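Local coordinates for clavulanic acid biosynthesis oligopeptide binding protein 2 (Streptomyces clavuligerus, PDB 2WOL) that probably binds peptides as the solute-binding protein of an oligopeptide transport system, and belongs to the clavulanic acid biosynthetic pathway, at residues 117-122 and 196-201; 296-301 and 530-535; 308-313 and 439-444; 325-330 and 364-369; 351-356 and 461-466. One frame throughout, in Å; residues are numbered along the deposited sequence. Where two conformers were deposited one is given.

Contact 1 (117-122 and 196-201)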
# COMPACT_ATOMS: atom_id res chain seq x y z
N SER A 117 -16.12 13.51 18.67
CA SER A 117 -15.02 12.62 19.03
C SER A 117 -15.49 11.19 19.33
O SER A 117 -14.77 10.23 19.07
CB SER A 117 -14.24 13.18 20.21
OG SER A 117 -15.07 13.30 21.36
N ASP A 118 -16.71 11.06 19.85
CA ASP A 118 -17.33 9.75 20.07
C ASP A 118 -17.38 8.92 18.78
O ASP A 118 -17.29 7.70 18.84
CB ASP A 118 -18.73 9.89 20.67
CG ASP A 118 -18.72 9.81 22.20
OD1 ASP A 118 -17.64 9.82 22.82
OD2 ASP A 118 -19.82 9.74 22.78
N ASP A 119 -17.53 9.59 17.64
CA ASP A 119 -17.66 8.91 16.35
C ASP A 119 -16.31 8.39 15.86
O ASP A 119 -16.26 7.37 15.15
CB ASP A 119 -18.22 9.87 15.29
CG ASP A 119 -19.55 10.50 15.71
OD1 ASP A 119 -20.21 10.00 16.65
OD2 ASP A 119 -19.93 11.50 15.06
N VAL A 120 -15.24 9.08 16.23
CA VAL A 120 -13.89 8.64 15.89
C VAL A 120 -13.53 7.44 16.76
O VAL A 120 -13.00 6.44 16.26
CB VAL A 120 -12.84 9.77 16.04
CG1 VAL A 120 -11.44 9.24 15.69
CG2 VAL A 120 -13.19 10.95 15.14
N ARG A 121 -13.83 7.52 18.05
CA ARG A 121 -13.65 6.36 18.92
C ARG A 121 -14.46 5.18 18.41
O ARG A 121 -13.97 4.05 18.37
CB ARG A 121 -14.03 6.67 20.36
CG ARG A 121 -13.93 5.44 21.26
CD ARG A 121 -13.91 5.82 22.71
NE ARG A 121 -15.22 6.30 23.15
CZ ARG A 121 -15.45 6.80 24.35
NH1 ARG A 121 -14.46 6.89 25.24
NH2 ARG A 121 -16.67 7.21 24.67
N HIS A 122 -15.71 5.44 18.02
CA HIS A 122 -16.56 4.36 17.53
C HIS A 122 -15.97 3.68 16.30
O HIS A 122 -15.97 2.45 16.21
CB HIS A 122 -17.99 4.83 17.25
CG HIS A 122 -18.90 3.71 16.85
ND1 HIS A 122 -19.32 2.75 17.74
CD2 HIS A 122 -19.43 3.37 15.65
CE1 HIS A 122 -20.09 1.87 17.11
NE2 HIS A 122 -20.17 2.22 15.84
N PRO A 196 -20.73 7.43 13.11
CA PRO A 196 -21.59 7.66 14.27
C PRO A 196 -22.36 6.39 14.62
O PRO A 196 -22.98 5.79 13.73
CB PRO A 196 -22.52 8.78 13.81
CG PRO A 196 -22.60 8.64 12.34
CD PRO A 196 -21.29 8.01 11.88
N ARG A 197 -22.31 5.99 15.89
CA ARG A 197 -22.96 4.75 16.33
C ARG A 197 -24.43 4.70 15.92
O ARG A 197 -24.93 3.64 15.52
CB ARG A 197 -22.80 4.53 17.84
CG ARG A 197 -23.33 3.17 18.29
CD ARG A 197 -23.43 3.04 19.80
NE ARG A 197 -22.21 2.52 20.40
CZ ARG A 197 -21.86 1.23 20.43
NH1 ARG A 197 -22.64 0.31 19.88
NH2 ARG A 197 -20.73 0.87 21.01
N ARG A 198 -25.12 5.84 15.98
CA ARG A 198 -26.53 5.93 15.60
C ARG A 198 -26.86 5.42 14.19
O ARG A 198 -27.96 4.94 13.94
CB ARG A 198 -27.06 7.36 15.77
CG ARG A 198 -26.28 8.41 14.99
CD ARG A 198 -26.84 9.81 15.14
NE ARG A 198 -26.00 10.75 14.40
CZ ARG A 198 -24.93 11.37 14.89
NH1 ARG A 198 -24.57 11.19 16.15
NH2 ARG A 198 -24.22 12.17 14.12
N SER A 199 -25.89 5.54 13.27
CA SER A 199 -26.09 5.13 11.87
C SER A 199 -25.34 3.86 11.52
O SER A 199 -25.35 3.43 10.37
CB SER A 199 -25.66 6.25 10.92
OG SER A 199 -26.44 7.42 11.11
N ASP A 200 -24.69 3.26 12.51
CA ASP A 200 -23.87 2.07 12.27
C ASP A 200 -24.71 0.80 12.20
O ASP A 200 -25.04 0.19 13.22
CB ASP A 200 -22.76 1.95 13.32
CG ASP A 200 -21.80 0.80 13.02
OD1 ASP A 200 -21.90 0.19 11.93
OD2 ASP A 200 -20.96 0.50 13.89
N THR A 201 -25.03 0.40 10.97
CA THR A 201 -25.79 -0.82 10.69
C THR A 201 -24.90 -2.07 10.59
O THR A 201 -25.31 -3.10 10.05
CB THR A 201 -26.62 -0.67 9.39
OG1 THR A 201 -25.79 -0.13 8.35
CG2 THR A 201 -27.79 0.28 9.60
O HOH W 1 -22.00 12.37 16.64
O HOH W 2 -21.01 7.66 17.80
O HOH W 3 -19.39 3.66 20.47
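Asp-200 OD2 is gripped by three donors: His-122 NE2 at 2.7 Å, and, from beyond the two segments, the guanidinium of Arg-126 in a salt bridge and the hydroxyl of Tyr-155. The imidazole reaches the anti side of the carboxylate, with an N-H...O angle of 156°, and the two planes stand 75° apart. With so many donors on one oxygen, the aspartate probably stays ionised. The His-122 ring is also covered on one face by Arg-197, whose CB sits 3.9 Å from the ring centroid in a CH-pi contact. Bent at chi3 (-90°), the arginine turns one face of its guanidinium to His-122 CE1, the planes steeply inclined, while its NH1 bonds the carbonyl of Pro-154. Asp-119 works through water instead. Its OD1 accepts from water 2, which takes the Arg-197 N-H at 2.9 Å, and its OD2 accepts from water 1, bound by Arg-198 NH1 at 2.9 Å. Tyr-109 OH also bonds that OD2, and Arg-198 NH2 bonds Thr-113 OG1. The same carboxylate lies against Pro-196, OD1 3.6 Å from its CA. The contact fastens the start of helix 117-127 to the loop between helix 183-186 and strand 215-221, while Val-120 and Arg-121 pack on strand 171-175.

Contact 2 (296-301 and 530-535); sequences TDNPRT and KTLHFR
Arg-535 meets Asp-297 side-on, its chain crossing the aspartate at about a right angle. NE bonds OD2 at 2.8 Å and NH2 bonds OD1 at 2.9 Å. The carboxylate is turned 49° from the guanidinium, so although both oxygens lie close to the arginine's plane, NH2 comes to OD1 from above the carboxylate. Tyr-551 OH and Gly-20 N also bond this carboxylate, and Gly-16 O takes a bond from Arg-535 NH2. The backbones form an antiparallel pairing at the end of the long strand 523-534: Asp-297 and His-533 are a hydrogen-bonded pair, Asp-297 N to His-533 O at 2.9 Å and His-533 N to Asp-297 O at 2.8 Å, and Thr-296 and Phe-534 a non-hydrogen-bonded one. The pairing is interrupted at Asn-298 and Pro-299, then resumes with Arg-300 and Lys-530 as a non-hydrogen-bonded pair; Thr-531 N bonds Pro-299 O at 3.1 Å. On the face carrying Asp-297 and His-533, the Pro-299 ring crosses the imidazole at about a right angle, CG 3.7 Å from CD2, and His-533 NE2 is bonded to Gly-549 O. Thr-531 CG2 meets Thr-301 CG2 at 3.7 Å. On the other face Thr-296 CG2 lies against Leu-532 CD2, 3.7 Å away.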
# COMPACT_ATOMS: atom_id res chain seq x y z
N THR A 296 1.34 10.86 -20.49
CA THR A 296 1.69 9.69 -19.70
C THR A 296 2.69 10.01 -18.58
O THR A 296 3.64 10.76 -18.78
CB THR A 296 2.25 8.57 -20.61
OG1 THR A 296 1.30 8.29 -21.64
CG2 THR A 296 2.50 7.29 -19.83
N ASP A 297 2.44 9.42 -17.41
CA ASP A 297 3.33 9.49 -16.26
C ASP A 297 3.84 8.09 -15.93
O ASP A 297 3.09 7.12 -16.03
CB ASP A 297 2.60 10.08 -15.05
CG ASP A 297 2.17 11.51 -15.28
OD1 ASP A 297 3.03 12.33 -15.66
OD2 ASP A 297 0.98 11.82 -15.09
N ASN A 298 5.10 8.00 -15.53
CA ASN A 298 5.75 6.71 -15.26
C ASN A 298 6.35 6.67 -13.85
O ASN A 298 7.57 6.56 -13.69
CB ASN A 298 6.81 6.44 -16.34
CG ASN A 298 7.36 5.01 -16.33
OD1 ASN A 298 6.75 4.07 -15.81
ND2 ASN A 298 8.53 4.84 -16.93
N PRO A 299 5.50 6.77 -12.81
CA PRO A 299 6.02 6.86 -11.44
C PRO A 299 6.42 5.51 -10.86
O PRO A 299 5.99 4.47 -11.36
CB PRO A 299 4.81 7.39 -10.67
CG PRO A 299 3.65 6.79 -11.37
CD PRO A 299 4.02 6.79 -12.83
N ARG A 300 7.23 5.55 -9.81
CA ARG A 300 7.41 4.41 -8.93
C ARG A 300 6.13 4.25 -8.13
O ARG A 300 5.51 5.26 -7.76
CB ARG A 300 8.57 4.64 -7.97
CG ARG A 300 9.94 4.61 -8.62
CD ARG A 300 10.95 5.29 -7.72
NE ARG A 300 12.32 5.10 -8.19
CZ ARG A 300 13.10 4.09 -7.83
NH1 ARG A 300 12.65 3.15 -6.99
NH2 ARG A 300 14.33 4.01 -8.30
N THR A 301 5.73 3.01 -7.86
CA THR A 301 4.51 2.74 -7.09
C THR A 301 4.81 2.56 -5.60
O THR A 301 3.88 2.48 -4.78
CB THR A 301 3.79 1.47 -7.58
OG1 THR A 301 4.63 0.33 -7.39
CG2 THR A 301 3.41 1.59 -9.04
N LYS A 530 7.33 0.09 -11.13
CA LYS A 530 6.90 1.33 -11.76
C LYS A 530 5.64 1.03 -12.56
O LYS A 530 5.32 -0.12 -12.83
CB LYS A 530 8.00 1.90 -12.65
CG LYS A 530 9.17 2.48 -11.86
CD LYS A 530 10.31 2.96 -12.74
CE LYS A 530 9.95 4.23 -13.50
NZ LYS A 530 11.12 4.77 -14.24
N THR A 531 4.92 2.08 -12.93
CA THR A 531 3.67 1.91 -13.65
C THR A 531 3.50 3.05 -14.65
O THR A 531 4.17 4.07 -14.54
CB THR A 531 2.48 1.86 -12.67
OG1 THR A 531 1.33 1.32 -13.34
CG2 THR A 531 2.15 3.24 -12.11
N LEU A 532 2.62 2.86 -15.62
CA LEU A 532 2.31 3.90 -16.59
C LEU A 532 0.87 4.36 -16.43
O LEU A 532 -0.05 3.59 -16.70
CB LEU A 532 2.54 3.40 -18.02
CG LEU A 532 4.00 3.21 -18.47
CD1 LEU A 532 4.06 2.42 -19.74
CD2 LEU A 532 4.70 4.54 -18.65
N HIS A 533 0.68 5.60 -15.97
CA HIS A 533 -0.66 6.17 -15.88
C HIS A 533 -0.91 7.10 -17.05
O HIS A 533 -0.02 7.86 -17.44
CB HIS A 533 -0.82 6.99 -14.60
CG HIS A 533 -0.65 6.22 -13.33
ND1 HIS A 533 -1.31 5.03 -13.08
CD2 HIS A 533 0.06 6.49 -12.21
CE1 HIS A 533 -0.99 4.60 -11.87
NE2 HIS A 533 -0.16 5.47 -11.33
N PHE A 534 -2.12 7.06 -17.60
CA PHE A 534 -2.54 7.94 -18.69
C PHE A 534 -3.54 8.97 -18.17
O PHE A 534 -4.50 8.63 -17.49
CB PHE A 534 -3.17 7.11 -19.83
CG PHE A 534 -3.44 7.90 -21.08
CD1 PHE A 534 -2.46 8.02 -22.07
CD2 PHE A 534 -4.67 8.52 -21.28
CE1 PHE A 534 -2.70 8.75 -23.23
CE2 PHE A 534 -4.93 9.26 -22.45
CZ PHE A 534 -3.93 9.37 -23.42
N ARG A 535 -3.29 10.24 -18.48
CA ARG A 535 -4.17 11.33 -18.05
C ARG A 535 -4.71 12.07 -19.26
O ARG A 535 -3.94 12.57 -20.08
CB ARG A 535 -3.44 12.31 -17.12
CG ARG A 535 -2.03 12.65 -17.58
CD ARG A 535 -1.40 13.84 -16.85
NE ARG A 535 0.05 13.68 -16.91
CZ ARG A 535 0.80 14.06 -17.94
NH1 ARG A 535 0.27 14.69 -18.98
NH2 ARG A 535 2.11 13.82 -17.91

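Contact 3 (308-313 and 439-444); sequences AMQPHI and ETVREH
The guanidinium of Arg-442 lies flat on the imidazole of His-312, joining a type I beta turn (Gln-310 to Ile-313) to helix 438-444. The turn follows strand 303-309, a strand of the mixed sheet that also holds strands 448-453 and 523-534, and is closed by a bond from Ile-313 N to Gln-310 O. The stack is nearly parallel, with centres 4.1 Å apart and planes at 6°. It is offset: Arg-442 CZ and NH1 hang over His-312 CD2, while NH2 sits near CG. His-312 holds its ring there with CG between the backbone N and the carbonyl carbon (chi1 41°), and Arg-442 reaches it with a chain extended from CG to NE. The guanidinium has polar partners besides: NH1 forms a salt bridge with Glu-484 and bonds the carbonyl of Pro-438, which probably limits its rotation.

Apolar contact gathers round Val-441. Its CG1, anti to the backbone N, points at the edge of the imidazole, 3.7 Å from NE2, and also meets Gln-310 CG at 3.8 Å. Ile-313 directs its CD1 at the helix backbone, 3.8 Å from Val-441 O and 4.0 Å from Arg-442 CA. No hydrogen bond crosses between the two segments. The polar end of Gln-310 turns back: NE2 bonds Leu-446 O and, from above the carbonyl plane, Ala-308 O at 3.2 Å.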
# COMPACT_ATOMS: atom_id res chain seq x y z
N ALA A 308 11.35 -14.43 -1.44
CA ALA A 308 11.59 -14.77 -0.05
C ALA A 308 12.10 -16.20 0.06
O ALA A 308 11.64 -17.08 -0.67
CB ALA A 308 10.31 -14.61 0.77
N MET A 309 13.05 -16.42 0.96
CA MET A 309 13.56 -17.76 1.26
C MET A 309 13.23 -18.14 2.70
O MET A 309 13.38 -17.33 3.61
CB MET A 309 15.05 -17.85 0.97
CG MET A 309 15.35 -18.00 -0.51
SD MET A 309 17.10 -17.94 -0.90
CE MET A 309 17.40 -16.17 -0.93
N GLN A 310 12.78 -19.38 2.87
CA GLN A 310 12.16 -19.83 4.12
C GLN A 310 13.07 -20.78 4.90
O GLN A 310 13.22 -21.94 4.52
CB GLN A 310 10.84 -20.54 3.81
CG GLN A 310 9.67 -19.62 3.45
CD GLN A 310 9.98 -18.66 2.32
OE1 GLN A 310 10.21 -17.48 2.56
NE2 GLN A 310 10.03 -19.17 1.10
N PRO A 311 13.70 -20.29 5.99
CA PRO A 311 14.55 -21.17 6.82
C PRO A 311 13.86 -22.43 7.35
O PRO A 311 14.55 -23.41 7.66
CB PRO A 311 14.97 -20.25 7.97
CG PRO A 311 14.96 -18.89 7.36
CD PRO A 311 13.72 -18.91 6.50
N HIS A 312 12.53 -22.41 7.45
CA HIS A 312 11.77 -23.59 7.89
C HIS A 312 11.68 -24.69 6.82
O HIS A 312 11.17 -25.79 7.09
CB HIS A 312 10.38 -23.20 8.42
CG HIS A 312 9.69 -22.13 7.63
ND1 HIS A 312 10.03 -20.80 7.71
CD2 HIS A 312 8.64 -22.20 6.77
CE1 HIS A 312 9.23 -20.09 6.92
NE2 HIS A 312 8.38 -20.92 6.34
N ILE A 313 12.19 -24.40 5.63
CA ILE A 313 12.24 -25.37 4.54
C ILE A 313 13.70 -25.68 4.19
O ILE A 313 14.33 -24.91 3.47
CB ILE A 313 11.49 -24.85 3.27
CG1 ILE A 313 10.10 -24.28 3.60
CG2 ILE A 313 11.44 -25.93 2.17
CD1 ILE A 313 9.12 -25.28 4.23
N GLU A 439 1.29 -22.64 6.96
CA GLU A 439 1.00 -24.07 6.82
C GLU A 439 1.07 -24.51 5.36
O GLU A 439 1.55 -25.62 5.07
CB GLU A 439 -0.39 -24.40 7.38
CG GLU A 439 -0.52 -24.34 8.89
CD GLU A 439 -1.97 -24.45 9.36
OE1 GLU A 439 -2.73 -25.27 8.79
OE2 GLU A 439 -2.35 -23.72 10.29
N THR A 440 0.62 -23.65 4.45
CA THR A 440 0.67 -23.94 3.01
C THR A 440 2.11 -24.00 2.54
O THR A 440 2.48 -24.88 1.75
CB THR A 440 -0.12 -22.90 2.20
OG1 THR A 440 -1.48 -22.87 2.65
CG2 THR A 440 -0.09 -23.22 0.70
N VAL A 441 2.92 -23.06 3.02
CA VAL A 441 4.35 -23.01 2.70
C VAL A 441 5.02 -24.33 3.10
O VAL A 441 5.82 -24.89 2.34
CB VAL A 441 5.03 -21.79 3.36
CG1 VAL A 441 6.55 -21.85 3.22
CG2 VAL A 441 4.50 -20.49 2.75
N ARG A 442 4.68 -24.84 4.28
CA ARG A 442 5.21 -26.12 4.76
C ARG A 442 4.64 -27.32 4.01
O ARG A 442 5.38 -28.24 3.66
CB ARG A 442 4.99 -26.25 6.27
CG ARG A 442 5.92 -25.39 7.09
CD ARG A 442 5.40 -25.22 8.51
NE ARG A 442 6.33 -24.47 9.35
CZ ARG A 442 6.42 -23.14 9.36
NH1 ARG A 442 5.64 -22.40 8.58
NH2 ARG A 442 7.30 -22.56 10.17
N GLU A 443 3.33 -27.31 3.74
CA GLU A 443 2.67 -28.40 3.01
C GLU A 443 3.34 -28.70 1.67
O GLU A 443 3.56 -29.86 1.31
CB GLU A 443 1.18 -28.09 2.80
CG GLU A 443 0.43 -29.17 2.01
CD GLU A 443 -1.03 -28.81 1.72
OE1 GLU A 443 -1.57 -27.88 2.35
OE2 GLU A 443 -1.63 -29.48 0.86
N HIS A 444 3.67 -27.64 0.94
CA HIS A 444 4.23 -27.77 -0.40
C HIS A 444 5.75 -27.62 -0.44
O HIS A 444 6.35 -27.74 -1.50
CB HIS A 444 3.57 -26.77 -1.35
CG HIS A 444 2.09 -26.97 -1.49
ND1 HIS A 444 1.55 -28.03 -2.18
CD2 HIS A 444 1.05 -26.24 -1.03
CE1 HIS A 444 0.23 -27.95 -2.14
NE2 HIS A 444 -0.10 -26.87 -1.45

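Contact 4 (325-330 and 364-369)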
# COMPACT_ATOMS: atom_id res chain seq x y z
N VAL A 325 21.91 -18.26 -3.52
CA VAL A 325 20.79 -17.84 -4.35
C VAL A 325 20.89 -16.35 -4.71
O VAL A 325 20.66 -15.98 -5.87
CB VAL A 325 19.44 -18.15 -3.66
CG1 VAL A 325 18.27 -17.53 -4.43
CG2 VAL A 325 19.26 -19.66 -3.53
N GLN A 326 21.25 -15.52 -3.74
CA GLN A 326 21.39 -14.08 -4.00
C GLN A 326 22.47 -13.82 -5.05
O GLN A 326 22.24 -13.07 -6.00
CB GLN A 326 21.70 -13.32 -2.71
CG GLN A 326 20.72 -13.57 -1.56
CD GLN A 326 19.78 -12.41 -1.26
OE1 GLN A 326 19.86 -11.34 -1.87
NE2 GLN A 326 18.91 -12.61 -0.28
N TYR A 327 23.63 -14.45 -4.90
CA TYR A 327 24.73 -14.26 -5.86
C TYR A 327 24.40 -14.77 -7.26
O TYR A 327 24.86 -14.19 -8.25
CB TYR A 327 26.00 -14.96 -5.37
CG TYR A 327 26.76 -14.22 -4.28
CD1 TYR A 327 26.97 -14.82 -3.04
CD2 TYR A 327 27.28 -12.95 -4.51
CE1 TYR A 327 27.67 -14.16 -2.04
CE2 TYR A 327 27.99 -12.29 -3.52
CZ TYR A 327 28.19 -12.90 -2.28
OH TYR A 327 28.89 -12.25 -1.29
N ALA A 328 23.64 -15.86 -7.34
CA ALA A 328 23.33 -16.50 -8.63
C ALA A 328 22.10 -15.92 -9.33
O ALA A 328 21.71 -16.40 -10.40
CB ALA A 328 23.20 -18.01 -8.46
N ALA A 329 21.50 -14.90 -8.74
CA ALA A 329 20.36 -14.23 -9.35
C ALA A 329 20.81 -13.41 -10.55
O ALA A 329 21.70 -12.56 -10.43
CB ALA A 329 19.66 -13.33 -8.33
N ASP A 330 20.23 -13.69 -11.71
CA ASP A 330 20.47 -12.88 -12.89
C ASP A 330 19.48 -11.73 -12.85
O ASP A 330 18.33 -11.87 -13.28
CB ASP A 330 20.31 -13.71 -14.17
CG ASP A 330 20.64 -12.93 -15.44
OD1 ASP A 330 20.57 -11.68 -15.43
OD2 ASP A 330 20.95 -13.57 -16.46
N LEU A 364 24.94 -6.27 -0.40
CA LEU A 364 25.78 -7.27 0.26
C LEU A 364 26.21 -8.40 -0.66
O LEU A 364 27.26 -9.00 -0.44
CB LEU A 364 25.09 -7.83 1.52
CG LEU A 364 24.78 -6.83 2.65
CD1 LEU A 364 24.28 -7.58 3.88
CD2 LEU A 364 26.01 -5.98 3.01
N TYR A 365 25.39 -8.69 -1.67
CA TYR A 365 25.65 -9.80 -2.59
C TYR A 365 25.68 -9.35 -4.05
O TYR A 365 24.76 -9.65 -4.81
CB TYR A 365 24.63 -10.93 -2.36
CG TYR A 365 24.39 -11.17 -0.89
CD1 TYR A 365 23.16 -10.84 -0.30
CD2 TYR A 365 25.40 -11.67 -0.08
CE1 TYR A 365 22.94 -11.04 1.06
CE2 TYR A 365 25.20 -11.87 1.28
CZ TYR A 365 23.97 -11.55 1.85
OH TYR A 365 23.79 -11.77 3.19
N PRO A 366 26.74 -8.62 -4.46
CA PRO A 366 26.76 -8.11 -5.83
C PRO A 366 26.75 -9.23 -6.86
O PRO A 366 27.32 -10.30 -6.63
CB PRO A 366 28.09 -7.35 -5.90
CG PRO A 366 28.49 -7.10 -4.51
CD PRO A 366 27.94 -8.24 -3.70
N THR A 367 26.13 -8.96 -8.00
CA THR A 367 25.94 -9.97 -9.04
C THR A 367 26.87 -9.78 -10.25
O THR A 367 26.52 -10.12 -11.38
CB THR A 367 24.47 -10.02 -9.51
OG1 THR A 367 24.07 -8.72 -9.96
CG2 THR A 367 23.56 -10.47 -8.38
N GLY A 368 28.07 -9.24 -10.01
CA GLY A 368 29.07 -9.11 -11.07
C GLY A 368 28.95 -7.85 -11.90
O GLY A 368 27.98 -7.10 -11.75
N PRO A 369 29.93 -7.60 -12.79
CA PRO A 369 29.97 -6.35 -13.55
C PRO A 369 28.82 -6.14 -14.54
O PRO A 369 28.53 -5.00 -14.90
CB PRO A 369 31.31 -6.44 -14.30
CG PRO A 369 31.60 -7.89 -14.38
CD PRO A 369 31.06 -8.49 -13.11
O HOH W 4 22.19 -10.50 -5.26
O HOH W 5 30.11 -9.81 -1.27
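Two tyrosines carry the aromatic part: the edge of Tyr-365 is directed at the face of Tyr-327 in a T-shaped pair, centroids 5.5 Å apart and planes at 81°. Tyr-365 CB adds a CH-pi contact, 4.0 Å from the Tyr-327 centroid. Gln-326 crosses Tyr-365 obliquely, its CB 3.8 Å from CD1.

Van der Waals contacts with backbone carbonyls come next. Thr-367 CG2 lies 3.5 Å from Ala-329 O, just past helix 319-327, and Pro-366 O lies in the plane of the Tyr-327 ring, 3.4 Å from CD2. Tyr-327 also packs on helix 375-384, which follows the loop holding 364-369; strand 346-347 precedes that loop.

Water 5 joins Tyr-327 OH, at 2.7 Å, to Leu-364 O, and water 4 lies 2.7 Å from both Gln-326 O and Tyr-365 O.

Gln-326 NE2 bonds Ala-521 O and Leu-523 O, and Tyr-365 OH bonds Met-518 O. Between the two segments ring packing, van der Waals contact and water act; a direct bond to this helix is made further back, by Arg-323 to Tyr-365 OH.

Contact 5 (351-356 and 461-466)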
# COMPACT_ATOMS: atom_id res chain seq x y z
N LEU A 351 15.89 -3.03 0.12
CA LEU A 351 14.45 -3.17 0.33
C LEU A 351 13.66 -1.85 0.29
O LEU A 351 12.67 -1.76 -0.44
CB LEU A 351 14.17 -3.92 1.64
CG LEU A 351 14.91 -5.25 1.82
CD1 LEU A 351 14.79 -5.76 3.25
CD2 LEU A 351 14.40 -6.31 0.85
N PHE A 352 14.10 -0.85 1.05
CA PHE A 352 13.38 0.42 1.15
C PHE A 352 13.24 1.12 -0.20
O PHE A 352 14.21 1.24 -0.94
CB PHE A 352 14.09 1.39 2.10
CG PHE A 352 14.02 1.02 3.56
CD1 PHE A 352 15.18 1.03 4.33
CD2 PHE A 352 12.81 0.67 4.16
CE1 PHE A 352 15.14 0.70 5.68
CE2 PHE A 352 12.77 0.34 5.51
CZ PHE A 352 13.93 0.35 6.27
N PRO A 353 12.02 1.61 -0.51
CA PRO A 353 11.86 2.54 -1.63
C PRO A 353 12.56 3.87 -1.33
O PRO A 353 12.70 4.23 -0.16
CB PRO A 353 10.34 2.75 -1.70
CG PRO A 353 9.74 1.63 -0.92
CD PRO A 353 10.74 1.30 0.14
N PRO A 354 12.99 4.60 -2.38
CA PRO A 354 13.66 5.89 -2.19
C PRO A 354 12.80 7.01 -1.58
O PRO A 354 13.33 8.08 -1.28
CB PRO A 354 14.12 6.27 -3.61
CG PRO A 354 13.23 5.50 -4.51
CD PRO A 354 12.93 4.22 -3.80
N THR A 355 11.51 6.76 -1.40
CA THR A 355 10.62 7.73 -0.74
C THR A 355 10.87 7.80 0.76
O THR A 355 10.53 8.79 1.41
CB THR A 355 9.12 7.39 -0.95
OG1 THR A 355 8.91 5.99 -0.75
CG2 THR A 355 8.66 7.79 -2.34
N LEU A 356 11.47 6.74 1.31
CA LEU A 356 11.67 6.65 2.75
C LEU A 356 13.04 7.19 3.16
O LEU A 356 14.03 6.93 2.49
CB LEU A 356 11.50 5.21 3.23
CG LEU A 356 10.17 4.52 2.87
CD1 LEU A 356 10.16 3.12 3.45
CD2 LEU A 356 8.97 5.31 3.37
N TYR A 461 8.46 1.66 9.20
CA TYR A 461 7.71 0.65 9.94
C TYR A 461 6.67 -0.00 9.04
O TYR A 461 6.60 -1.23 8.95
CB TYR A 461 7.04 1.20 11.20
CG TYR A 461 6.36 0.09 11.97
CD1 TYR A 461 7.06 -0.65 12.92
CD2 TYR A 461 5.03 -0.26 11.70
CE1 TYR A 461 6.45 -1.70 13.60
CE2 TYR A 461 4.42 -1.31 12.37
CZ TYR A 461 5.13 -2.03 13.32
OH TYR A 461 4.52 -3.06 13.98
N GLY A 462 5.85 0.82 8.39
CA GLY A 462 4.82 0.32 7.49
C GLY A 462 5.38 -0.57 6.41
O GLY A 462 4.79 -1.59 6.06
N PHE A 463 6.54 -0.19 5.87
CA PHE A 463 7.14 -0.95 4.79
C PHE A 463 7.81 -2.24 5.24
O PHE A 463 7.59 -3.31 4.65
CB PHE A 463 8.12 -0.10 3.98
CG PHE A 463 8.67 -0.82 2.78
CD1 PHE A 463 7.96 -0.81 1.58
CD2 PHE A 463 9.85 -1.54 2.86
CE1 PHE A 463 8.43 -1.51 0.48
CE2 PHE A 463 10.34 -2.24 1.76
CZ PHE A 463 9.63 -2.22 0.57
N LEU A 464 8.65 -2.14 6.27
CA LEU A 464 9.55 -3.25 6.60
C LEU A 464 9.07 -4.18 7.71
O LEU A 464 9.31 -5.39 7.65
CB LEU A 464 10.96 -2.73 6.90
CG LEU A 464 12.10 -3.77 6.91
CD1 LEU A 464 12.09 -4.63 5.64
CD2 LEU A 464 13.45 -3.10 7.09
N ALA A 465 8.39 -3.65 8.73
CA ALA A 465 7.98 -4.49 9.85
C ALA A 465 7.12 -5.70 9.47
O ALA A 465 7.36 -6.80 9.95
CB ALA A 465 7.31 -3.68 10.95
N PRO A 466 6.10 -5.52 8.60
CA PRO A 466 5.31 -6.70 8.21
C PRO A 466 6.13 -7.78 7.50
O PRO A 466 5.75 -8.95 7.51
CB PRO A 466 4.26 -6.12 7.26
CG PRO A 466 4.14 -4.68 7.68
CD PRO A 466 5.56 -4.30 7.97
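Phe-463 is the main bump, a ring standing out from helix 460-468 into a hollow of the loop 351-356. Its CG is anti to the backbone N (chi1 -175°), which directs the ring toward the loop, where Pro-353 covers one face. Pro-353 CD lies 3.6 Å from the ring centroid, 9° off its normal, a CH-pi contact centred on the ring. Round the rest of the hollow, Leu-356 CD1 touches Phe-463 CB at 3.8 Å, Phe-352 CD2 lies 3.9 Å from Phe-463 CD2, and the Leu-351 carbonyl oxygen approaches Phe-463 CZ at 3.2 Å. Trp-453 also meets this phenylalanine, edge-to-face.

One residue on, Leu-464 fills the neighbouring dip between Leu-351 and Phe-352. Its two methyls divide: CD1 meets Leu-351 CD1 at 3.8 Å, and CD2 lies by Phe-352 CZ at 3.6 Å. Helix 503-520 adjoins them, Val-513 touching Leu-464 and Val-517 touching Leu-351.

The join is buried and apolar, with no hydrogen bond between the segments; it rests on shape, while Glu-514 takes the backbone N-H groups of Leu-351 and Phe-352.

Overall arrangement
Contact 1 closes first along the chain and stands apart, its centre 33 to 53 Å from those of the others. The remaining four are interwoven: contact 2 joins 296-301 to 530-535 and encloses contacts 3, 4 and 5; contact 4 is nested within contact 3, and contact 5 crosses both. Contacts 2 and 3 reach neighbouring strands, 523-534 and 303-309, of the same mixed sheet. Met-309 of contact 3 packs on Val-325 and Gln-326 of contact 4, and Arg-300 of contact 2 touches Pro-354 of contact 5. Contacts 2 to 5 thus gather about the sheet of strands 303-309, 448-453 and 523-534, and contact 1 probably belongs to another lobe, as expected of solute-binding proteins of this family.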